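Protein (GYP1P) (Saccharomyces cerevisiae, PDB 1FKM) stimulates GTP hydrolysis by Ypt/Rab GTPases such as Ypt1 and Ypt7 through its TBC-type GAP domain, which supplies an arginine finger and a glutamine finger in trans. Local coordinates at residues A[234-239]-A[353-358]; A[250-255]-A[367-372]; A[337-342]-A[358-363]. All coordinates share one frame; numbering follows the deposited sequence. Where two conformers were deposited one is given.

Contact 1. Residues A[234-239]-A[353-358]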
loop_
_atom_site.group_PDB
_atom_site.type_symbol
_atom_site.label_atom_id
_atom_site.label_comp_id
_atom_site.label_asym_id
_atom_site.label_seq_id
_atom_site.Cartn_x
_atom_site.Cartn_y
_atom_site.Cartn_z
ATOM N N PHE A 234 -14.131 8.016 1.416
ATOM C CA PHE A 234 -14.176 6.776 0.653
ATOM C C PHE A 234 -12.817 6.552 -0.005
ATOM O O PHE A 234 -12.264 5.456 0.047
ATOM C CB PHE A 234 -15.247 6.796 -0.437
ATOM C CG PHE A 234 -15.267 5.537 -1.256
ATOM C CD1 PHE A 234 -15.856 4.383 -0.757
ATOM C CD2 PHE A 234 -14.616 5.478 -2.484
ATOM C CE1 PHE A 234 -15.791 3.181 -1.465
ATOM C CE2 PHE A 234 -14.545 4.282 -3.201
ATOM C CZ PHE A 234 -15.133 3.134 -2.688
ATOM N N ARG A 235 -12.275 7.598 -0.619
ATOM C CA ARG A 235 -10.986 7.479 -1.286
ATOM C C ARG A 235 -9.878 7.194 -0.275
ATOM O O ARG A 235 -8.961 6.421 -0.555
ATOM C CB ARG A 235 -10.674 8.756 -2.071
ATOM C CG ARG A 235 -9.558 8.590 -3.096
ATOM C CD ARG A 235 -9.318 9.877 -3.879
ATOM N NE ARG A 235 -8.761 10.938 -3.044
ATOM C CZ ARG A 235 -8.507 12.170 -3.471
ATOM N NH1 ARG A 235 -8.764 12.504 -4.727
ATOM N NH2 ARG A 235 -7.989 13.068 -2.645
ATOM N N TRP A 236 -9.961 7.816 0.899
ATOM C CA TRP A 236 -8.963 7.598 1.947
ATOM C C TRP A 236 -8.922 6.112 2.302
ATOM O O TRP A 236 -7.855 5.519 2.452
ATOM C CB TRP A 236 -9.316 8.381 3.212
ATOM C CG TRP A 236 -9.165 9.879 3.115
ATOM C CD1 TRP A 236 -8.974 10.624 1.988
ATOM C CD2 TRP A 236 -9.214 10.802 4.207
ATOM N NE1 TRP A 236 -8.899 11.963 2.314
ATOM C CE2 TRP A 236 -9.045 12.096 3.671
ATOM C CE3 TRP A 236 -9.386 10.656 5.591
ATOM C CZ2 TRP A 236 -9.044 13.243 4.473
ATOM C CZ3 TRP A 236 -9.384 11.794 6.387
ATOM C CH2 TRP A 236 -9.216 13.070 5.825
HETATM N N MSE A 237 -10.101 5.518 2.444
HETATM C CA MSE A 237 -10.198 4.107 2.797
HETATM C C MSE A 237 -9.884 3.169 1.634
HETATM O O MSE A 237 -9.113 2.224 1.784
HETATM C CB MSE A 237 -11.596 3.799 3.331
HETATM C CG MSE A 237 -11.619 3.456 4.799
HETATM SE SE MSE A 237 -10.752 4.788 5.889
HETATM C CE MSE A 237 -12.308 5.766 6.477
ATOM N N ASN A 238 -10.478 3.451 0.478
ATOM C CA ASN A 238 -10.311 2.624 -0.711
ATOM C C ASN A 238 -8.862 2.484 -1.183
ATOM O O ASN A 238 -8.455 1.408 -1.622
ATOM C CB ASN A 238 -11.179 3.180 -1.849
ATOM C CG ASN A 238 -11.391 2.176 -2.969
ATOM O OD1 ASN A 238 -11.773 1.031 -2.722
ATOM N ND2 ASN A 238 -11.160 2.603 -4.204
ATOM N N CYS A 239 -8.084 3.559 -1.083
ATOM C CA CYS A 239 -6.688 3.528 -1.527
ATOM C C CYS A 239 -5.695 3.664 -0.372
ATOM O O CYS A 239 -4.528 3.978 -0.588
ATOM C CB CYS A 239 -6.448 4.654 -2.542
ATOM S SG CYS A 239 -7.698 4.765 -3.847
ATOM N N THR A 353 -13.075 20.179 -1.360
ATOM C CA THR A 353 -11.903 20.512 -2.157
ATOM C C THR A 353 -10.633 20.307 -1.329
ATOM O O THR A 353 -9.668 19.702 -1.795
ATOM C CB THR A 353 -11.955 21.983 -2.632
ATOM O OG1 THR A 353 -13.072 22.162 -3.509
ATOM C CG2 THR A 353 -10.674 22.359 -3.367
ATOM N N PHE A 354 -10.649 20.808 -0.096
ATOM C CA PHE A 354 -9.503 20.703 0.808
ATOM C C PHE A 354 -9.133 19.267 1.186
ATOM O O PHE A 354 -7.967 18.882 1.107
ATOM C CB PHE A 354 -9.772 21.497 2.091
ATOM C CG PHE A 354 -8.612 21.511 3.052
ATOM C CD1 PHE A 354 -7.590 22.444 2.917
ATOM C CD2 PHE A 354 -8.534 20.582 4.083
ATOM C CE1 PHE A 354 -6.507 22.453 3.799
ATOM C CE2 PHE A 354 -7.454 20.581 4.971
ATOM C CZ PHE A 354 -6.440 21.520 4.827
ATOM N N LEU A 355 -10.118 18.479 1.604
ATOM C CA LEU A 355 -9.858 17.105 2.013
ATOM C C LEU A 355 -9.518 16.148 0.875
ATOM O O LEU A 355 -9.014 15.051 1.122
ATOM C CB LEU A 355 -11.041 16.570 2.823
ATOM C CG LEU A 355 -11.219 17.317 4.148
ATOM C CD1 LEU A 355 -12.476 16.840 4.854
ATOM C CD2 LEU A 355 -9.980 17.110 5.023
ATOM N N GLN A 356 -9.801 16.549 -0.362
ATOM C CA GLN A 356 -9.470 15.716 -1.514
ATOM C C GLN A 356 -8.158 16.225 -2.104
ATOM O O GLN A 356 -7.649 15.681 -3.080
ATOM C CB GLN A 356 -10.573 15.774 -2.577
ATOM C CG GLN A 356 -11.939 15.314 -2.084
ATOM C CD GLN A 356 -12.988 15.313 -3.183
ATOM O OE1 GLN A 356 -13.027 16.215 -4.017
ATOM N NE2 GLN A 356 -13.852 14.306 -3.179
ATOM N N ASN A 357 -7.615 17.279 -1.500
ATOM C CA ASN A 357 -6.356 17.864 -1.948
ATOM C C ASN A 357 -5.594 18.454 -0.759
ATOM O O ASN A 357 -5.226 19.627 -0.770
ATOM C CB ASN A 357 -6.626 18.958 -2.983
ATOM C CG ASN A 357 -7.342 18.434 -4.212
ATOM O OD1 ASN A 357 -6.785 17.648 -4.978
ATOM N ND2 ASN A 357 -8.586 18.862 -4.401
ATOM N N PRO A 358 -5.347 17.639 0.282
ATOM C CA PRO A 358 -4.630 18.073 1.488
ATOM C C PRO A 358 -3.234 18.603 1.167
ATOM O O PRO A 358 -2.565 18.093 0.273
ATOM C CB PRO A 358 -4.563 16.801 2.333
ATOM C CG PRO A 358 -5.714 15.987 1.845
ATOM C CD PRO A 358 -5.671 16.206 0.365
#

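Contact 2. Residues A[250-255]-A[367-372]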
loop_
_atom_site.group_PDB
_atom_site.type_symbol
_atom_site.label_atom_id
_atom_site.label_comp_id
_atom_site.label_asym_id
_atom_site.label_seq_id
_atom_site.Cartn_x
_atom_site.Cartn_y
_atom_site.Cartn_z
ATOM N N VAL A 250 4.071 7.729 1.133
ATOM C CA VAL A 250 3.295 6.491 1.187
ATOM C C VAL A 250 4.218 5.311 1.520
ATOM O O VAL A 250 3.903 4.493 2.382
ATOM C CB VAL A 250 2.580 6.224 -0.162
ATOM C CG1 VAL A 250 1.970 4.826 -0.171
ATOM C CG2 VAL A 250 1.485 7.272 -0.386
ATOM N N ILE A 251 5.361 5.238 0.840
ATOM C CA ILE A 251 6.322 4.164 1.080
ATOM C C ILE A 251 6.750 4.124 2.545
ATOM O O ILE A 251 6.762 3.062 3.172
ATOM C CB ILE A 251 7.580 4.326 0.182
ATOM C CG1 ILE A 251 7.179 4.268 -1.296
ATOM C CG2 ILE A 251 8.597 3.236 0.494
ATOM C CD1 ILE A 251 6.441 3.012 -1.677
ATOM N N ARG A 252 7.094 5.283 3.093
ATOM C CA ARG A 252 7.511 5.364 4.488
ATOM C C ARG A 252 6.386 4.931 5.421
ATOM O O ARG A 252 6.620 4.226 6.401
ATOM C CB ARG A 252 7.959 6.787 4.827
ATOM C CG ARG A 252 8.209 7.019 6.312
ATOM C CD ARG A 252 9.312 6.131 6.879
ATOM N NE ARG A 252 9.442 6.360 8.317
ATOM C CZ ARG A 252 8.634 5.840 9.233
ATOM N NH1 ARG A 252 7.639 5.038 8.868
ATOM N NH2 ARG A 252 8.792 6.155 10.511
HETATM N N MSE A 253 5.167 5.353 5.120
HETATM C CA MSE A 253 4.008 4.974 5.930
HETATM C C MSE A 253 3.847 3.462 5.964
HETATM O O MSE A 253 3.529 2.877 7.008
HETATM C CB MSE A 253 2.722 5.557 5.347
HETATM C CG MSE A 253 2.587 7.051 5.441
HETATM SE SE MSE A 253 0.932 7.599 4.605
HETATM C CE MSE A 253 -0.296 6.625 5.737
ATOM N N TRP A 254 4.039 2.828 4.812
ATOM C CA TRP A 254 3.897 1.376 4.739
ATOM C C TRP A 254 4.895 0.604 5.600
ATOM O O TRP A 254 4.602 -0.517 6.014
ATOM C CB TRP A 254 3.932 0.914 3.276
ATOM C CG TRP A 254 2.601 1.146 2.595
ATOM C CD1 TRP A 254 1.742 2.189 2.815
ATOM C CD2 TRP A 254 1.986 0.333 1.586
ATOM N NE1 TRP A 254 0.634 2.075 2.010
ATOM C CE2 TRP A 254 0.759 0.946 1.244
ATOM C CE3 TRP A 254 2.353 -0.854 0.936
ATOM C CZ2 TRP A 254 -0.107 0.410 0.280
ATOM C CZ3 TRP A 254 1.490 -1.387 -0.024
ATOM C CH2 TRP A 254 0.276 -0.751 -0.339
ATOM N N ASP A 255 6.061 1.185 5.882
ATOM C CA ASP A 255 7.031 0.504 6.751
ATOM C C ASP A 255 6.314 0.267 8.081
ATOM O O ASP A 255 6.406 -0.809 8.684
ATOM C CB ASP A 255 8.259 1.372 7.072
ATOM C CG ASP A 255 9.134 1.667 5.870
ATOM O OD1 ASP A 255 9.064 0.954 4.849
ATOM O OD2 ASP A 255 9.927 2.633 5.972
ATOM N N ASP A 367 6.891 14.800 9.873
ATOM C CA ASP A 367 5.443 14.954 9.767
ATOM C C ASP A 367 4.717 13.607 9.751
ATOM O O ASP A 367 3.709 13.428 10.437
ATOM C CB ASP A 367 5.099 15.724 8.487
ATOM C CG ASP A 367 5.746 17.102 8.437
ATOM O OD1 ASP A 367 5.807 17.778 9.485
ATOM O OD2 ASP A 367 6.187 17.512 7.343
ATOM N N ILE A 368 5.246 12.671 8.971
ATOM C CA ILE A 368 4.661 11.338 8.836
ATOM C C ILE A 368 4.793 10.545 10.131
ATOM O O ILE A 368 3.854 9.878 10.569
ATOM C CB ILE A 368 5.369 10.539 7.724
ATOM C CG1 ILE A 368 5.505 11.400 6.471
ATOM C CG2 ILE A 368 4.588 9.275 7.411
ATOM C CD1 ILE A 368 6.457 10.830 5.452
ATOM N N GLU A 369 5.970 10.630 10.738
ATOM C CA GLU A 369 6.265 9.904 11.974
ATOM C C GLU A 369 5.349 10.400 13.095
ATOM O O GLU A 369 4.902 9.619 13.941
ATOM C CB GLU A 369 7.739 10.110 12.344
ATOM C CG GLU A 369 8.284 9.196 13.432
ATOM C CD GLU A 369 7.762 9.542 14.814
ATOM O OE1 GLU A 369 7.618 10.746 15.110
ATOM O OE2 GLU A 369 7.513 8.611 15.610
HETATM N N MSE A 370 5.055 11.698 13.089
HETATM C CA MSE A 370 4.186 12.288 14.108
HETATM C C MSE A 370 2.754 11.765 13.978
HETATM O O MSE A 370 2.108 11.435 14.976
HETATM C CB MSE A 370 4.184 13.815 13.983
HETATM C CG MSE A 370 3.427 14.534 15.091
HETATM SE SE MSE A 370 3.554 16.469 14.952
HETATM C CE MSE A 370 5.485 16.614 14.888
ATOM N N LEU A 371 2.264 11.700 12.744
ATOM C CA LEU A 371 0.910 11.215 12.477
ATOM C C LEU A 371 0.748 9.758 12.919
ATOM O O LEU A 371 -0.204 9.404 13.617
ATOM C CB LEU A 371 0.599 11.332 10.979
ATOM C CG LEU A 371 -0.725 10.740 10.478
ATOM C CD1 LEU A 371 -1.896 11.467 11.115
ATOM C CD2 LEU A 371 -0.798 10.865 8.966
ATOM N N LEU A 372 1.691 8.920 12.514
ATOM C CA LEU A 372 1.647 7.507 12.854
ATOM C C LEU A 372 1.722 7.284 14.363
ATOM O O LEU A 372 0.973 6.480 14.912
ATOM C CB LEU A 372 2.795 6.771 12.154
ATOM C CG LEU A 372 2.700 6.738 10.622
ATOM C CD1 LEU A 372 4.030 6.270 10.028
ATOM C CD2 LEU A 372 1.549 5.818 10.195
#

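Contact 3. Residues A[337-342]-A[358-363]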
loop_
_atom_site.group_PDB
_atom_site.type_symbol
_atom_site.label_atom_id
_atom_site.label_comp_id
_atom_site.label_asym_id
_atom_site.label_seq_id
_atom_site.Cartn_x
_atom_site.Cartn_y
_atom_site.Cartn_z
ATOM N N ILE A 337 -8.176 15.252 12.053
ATOM C CA ILE A 337 -8.144 16.138 13.212
ATOM C C ILE A 337 -7.039 17.184 13.119
ATOM O O ILE A 337 -7.154 18.269 13.689
ATOM C CB ILE A 337 -7.986 15.329 14.526
ATOM C CG1 ILE A 337 -9.185 14.392 14.705
ATOM C CG2 ILE A 337 -7.885 16.268 15.721
ATOM C CD1 ILE A 337 -10.527 15.086 14.702
ATOM N N LYS A 338 -5.973 16.866 12.396
ATOM C CA LYS A 338 -4.875 17.807 12.245
ATOM C C LYS A 338 -5.365 19.087 11.565
ATOM O O LYS A 338 -4.850 20.176 11.831
ATOM C CB LYS A 338 -3.750 17.183 11.417
ATOM C CG LYS A 338 -2.570 18.112 11.184
ATOM C CD LYS A 338 -1.456 17.415 10.423
ATOM C CE LYS A 338 -0.298 18.367 10.143
ATOM N NZ LYS A 338 0.288 18.920 11.396
ATOM N N TRP A 339 -6.361 18.948 10.694
ATOM C CA TRP A 339 -6.916 20.087 9.965
ATOM C C TRP A 339 -8.161 20.666 10.642
ATOM O O TRP A 339 -8.768 21.607 10.132
ATOM C CB TRP A 339 -7.282 19.666 8.541
ATOM C CG TRP A 339 -6.223 18.859 7.843
ATOM C CD1 TRP A 339 -6.335 17.572 7.396
ATOM C CD2 TRP A 339 -4.893 19.280 7.521
ATOM N NE1 TRP A 339 -5.158 17.165 6.817
ATOM C CE2 TRP A 339 -4.255 18.193 6.881
ATOM C CE3 TRP A 339 -4.179 20.471 7.711
ATOM C CZ2 TRP A 339 -2.936 18.260 6.428
ATOM C CZ3 TRP A 339 -2.867 20.539 7.261
ATOM C CH2 TRP A 339 -2.260 19.437 6.626
ATOM N N SER A 340 -8.530 20.109 11.789
ATOM C CA SER A 340 -9.723 20.541 12.516
ATOM C C SER A 340 -9.974 22.054 12.585
ATOM O O SER A 340 -11.035 22.526 12.178
ATOM C CB SER A 340 -9.707 19.966 13.934
ATOM O OG SER A 340 -10.947 20.197 14.581
ATOM N N ASP A 341 -9.014 22.812 13.106
ATOM C CA ASP A 341 -9.187 24.260 13.217
ATOM C C ASP A 341 -9.474 24.907 11.864
ATOM O O ASP A 341 -10.359 25.760 11.748
ATOM C CB ASP A 341 -7.945 24.898 13.846
ATOM C CG ASP A 341 -7.674 24.383 15.245
ATOM O OD1 ASP A 341 -8.603 24.410 16.079
ATOM O OD2 ASP A 341 -6.532 23.953 15.515
ATOM N N GLN A 342 -8.727 24.502 10.843
ATOM C CA GLN A 342 -8.917 25.042 9.498
ATOM C C GLN A 342 -10.288 24.675 8.926
ATOM O O GLN A 342 -10.958 25.507 8.323
ATOM C CB GLN A 342 -7.828 24.516 8.561
ATOM C CG GLN A 342 -6.446 25.095 8.802
ATOM C CD GLN A 342 -5.379 24.411 7.963
ATOM O OE1 GLN A 342 -4.915 23.321 8.297
ATOM N NE2 GLN A 342 -4.996 25.042 6.858
ATOM N N PRO A 358 -5.347 17.639 0.282
ATOM C CA PRO A 358 -4.630 18.073 1.488
ATOM C C PRO A 358 -3.234 18.603 1.167
ATOM O O PRO A 358 -2.565 18.093 0.273
ATOM C CB PRO A 358 -4.563 16.801 2.333
ATOM C CG PRO A 358 -5.714 15.987 1.845
ATOM C CD PRO A 358 -5.671 16.206 0.365
ATOM N N PRO A 359 -2.778 19.630 1.902
ATOM C CA PRO A 359 -1.454 20.233 1.699
ATOM C C PRO A 359 -0.348 19.383 2.324
ATOM O O PRO A 359 0.275 19.780 3.310
ATOM C CB PRO A 359 -1.597 21.591 2.376
ATOM C CG PRO A 359 -2.492 21.263 3.541
ATOM C CD PRO A 359 -3.547 20.380 2.913
ATOM N N THR A 360 -0.106 18.214 1.737
ATOM C CA THR A 360 0.900 17.279 2.242
ATOM C C THR A 360 2.094 17.154 1.299
ATOM O O THR A 360 2.972 16.312 1.502
ATOM C CB THR A 360 0.293 15.882 2.399
ATOM O OG1 THR A 360 -0.143 15.418 1.113
ATOM C CG2 THR A 360 -0.898 15.922 3.349
ATOM N N LYS A 361 2.110 17.992 0.269
ATOM C CA LYS A 361 3.167 17.978 -0.733
ATOM C C LYS A 361 4.580 18.035 -0.158
ATOM O O LYS A 361 5.474 17.321 -0.620
ATOM C CB LYS A 361 2.960 19.143 -1.702
ATOM C CG LYS A 361 3.911 19.163 -2.882
ATOM C CD LYS A 361 3.494 20.208 -3.910
ATOM C CE LYS A 361 2.183 19.835 -4.606
ATOM N NZ LYS A 361 1.008 19.781 -3.689
ATOM N N ASP A 362 4.777 18.873 0.853
ATOM C CA ASP A 362 6.095 19.023 1.454
ATOM C C ASP A 362 6.281 18.313 2.786
ATOM O O ASP A 362 7.200 18.637 3.535
ATOM C CB ASP A 362 6.429 20.508 1.615
ATOM C CG ASP A 362 6.493 21.238 0.287
ATOM O OD1 ASP A 362 7.214 20.766 -0.617
ATOM O OD2 ASP A 362 5.828 22.285 0.145
ATOM N N TRP A 363 5.419 17.347 3.091
ATOM C CA TRP A 363 5.551 16.614 4.344
ATOM C C TRP A 363 6.888 15.887 4.385
ATOM O O TRP A 363 7.359 15.365 3.370
ATOM C CB TRP A 363 4.409 15.605 4.506
ATOM C CG TRP A 363 3.222 16.140 5.256
ATOM C CD1 TRP A 363 2.737 17.415 5.223
ATOM C CD2 TRP A 363 2.352 15.402 6.122
ATOM N NE1 TRP A 363 1.617 17.517 6.013
ATOM C CE2 TRP A 363 1.359 16.295 6.577
ATOM C CE3 TRP A 363 2.317 14.068 6.558
ATOM C CZ2 TRP A 363 0.336 15.903 7.447
ATOM C CZ3 TRP A 363 1.299 13.675 7.424
ATOM C CH2 TRP A 363 0.322 14.594 7.859
#

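Contact 1. Residues A[234-239]-A[353-358]
R235 and W236, neighbours on helix 230-238, each reach a backbone carbonyl at the C-terminal end of helix 348-355. R235 NH2 donates to Q356 O at 2.7 Å, with a fairly straight N-H...O angle of 164°. The oxygen lies in the guanidinium plane, at its edge, although the donor sits above the carbonyl plane of Q356. Beside this bond, R235 NH2 also passes Q356 CB at 3.7 Å. The indole of W236 meets L355 O with its edge, and NE1 makes a weak hydrogen bond to it at 3.3 Å. Farther along the same ring, W236 CZ2 packs on L355 CD2 at 4.0 Å, so the tryptophan serves both the polar and the apolar part of one residue.

The R235 chain leaves with CG anti to the backbone N (chi1 -164°) and bends at chi3, which carries the guanidinium over to the carbonyl. E244 holds its NE in a salt bridge. N357 ND2 bonds back to T353 O at 2.9 Å, tying the turn to the helix. The W236 ring stands edge-to-face with both F232 and F335, while helix 324-338 also touches L355 through L336. Helix 230-238 packs through M237 against helix 198-214 as well.

Contact 2. Residues A[250-255]-A[367-372]
Helix-helix packing in the all-helical TBC domain brings R252 and M253 of helix 247-261 against I368 and L372 of helix 365-382. The short axes run in roughly the same direction, crossing at -38° with a closest approach of 10.3 Å. M253, a selenomethionine, and I368 meet at about a right angle: CG of M253 touches the CG2 methyl of I368 at 3.6 Å. That methyl lies anti to the backbone N; I368 CD1, at the end of the other branch, comes to 4.3 Å from R252 CG.

L372 reaches in with CD1, which lies 4.0 Å from NH1 of R252 and 4.3 Å from CA of M253. R252 thus lends its aliphatic part and its guanidinium to an otherwise apolar seam. The bend at chi2 (61°) brings the R252 guanidinium across L372, and R252 NH2 passes E369 CG at 4.2 Å. The carboxylate of E369 stays farther off, and the charge partner of R252 is E365, which takes NE in a salt bridge, while T256 bonds NH1. A buried apolar crossing with one arginine tied to a glutamate of the opposite helix is the helix-on-helix packing that builds the all-helical TBC fold.

Contact 3. Residues A[337-342]-A[358-363]
Segment 337-342, which spans parts of helices 324-338 and 340-343, faces a loop, 358-363, that has no regular structure but folds tightly: P359 is the centre of an inverse gamma turn, and a type I beta turn follows from T360 to W363. The nearest CA atoms across the pair, those of W339 and P358, are 9.0 Å apart, and side chains fill the distance. The six-membered ring of W339 presents one face to P359, whose CD makes a CH-pi contact 4.3 Å from the ring centroid and 20° off the normal. P359 CG reaches W339 CH2 at 3.6 Å. T360 comes to the ring edge with CG2. Where the two tryptophans slide past each other, CZ2 of W339 lies 4.2 Å from CZ2 of W363.

K338 works with its aliphatic chain. Extended through chi3 (178°), the K338 chain passes the W339 face opposite the proline and lays CE 3.7 Å from CZ2 of W363. Replacing W339 with an alanine would probably open a gap beneath P359 and leave W363 without its indole neighbour, so that the loop is held less firmly. F335 and F354 meet the W339 ring edge-to-face, and T360 OG1 bonds to E244 O. The result is proline-on-tryptophan CH-pi packing that holds the connection between helices 348-355 and 365-382 against the 337-342 segment.

Contacts 1 and 3 share P358, and their centres are 12 Å apart; F354 of the first packs on the second, with CE2 3.6 Å from CG of W339 and CZ 3.7 Å from CD of P359. Contact 2 joins contact 3 through W363, whose CZ3 lies 3.8 Å from CD2 of L371, but its nearest atoms remain about 6 Å from contact 1. Contact 3 therefore bridges the other two, just as its loop leads from helix 348-355 to helix 365-382. Of the three, contact 1 lies toward the catalytic apparatus: the R235 side chain is about 9 Å from that of the glutamine finger Q131, and N238 ND2 bonds to Q131 O. Contacts 2 and 3 lie away from both fingers.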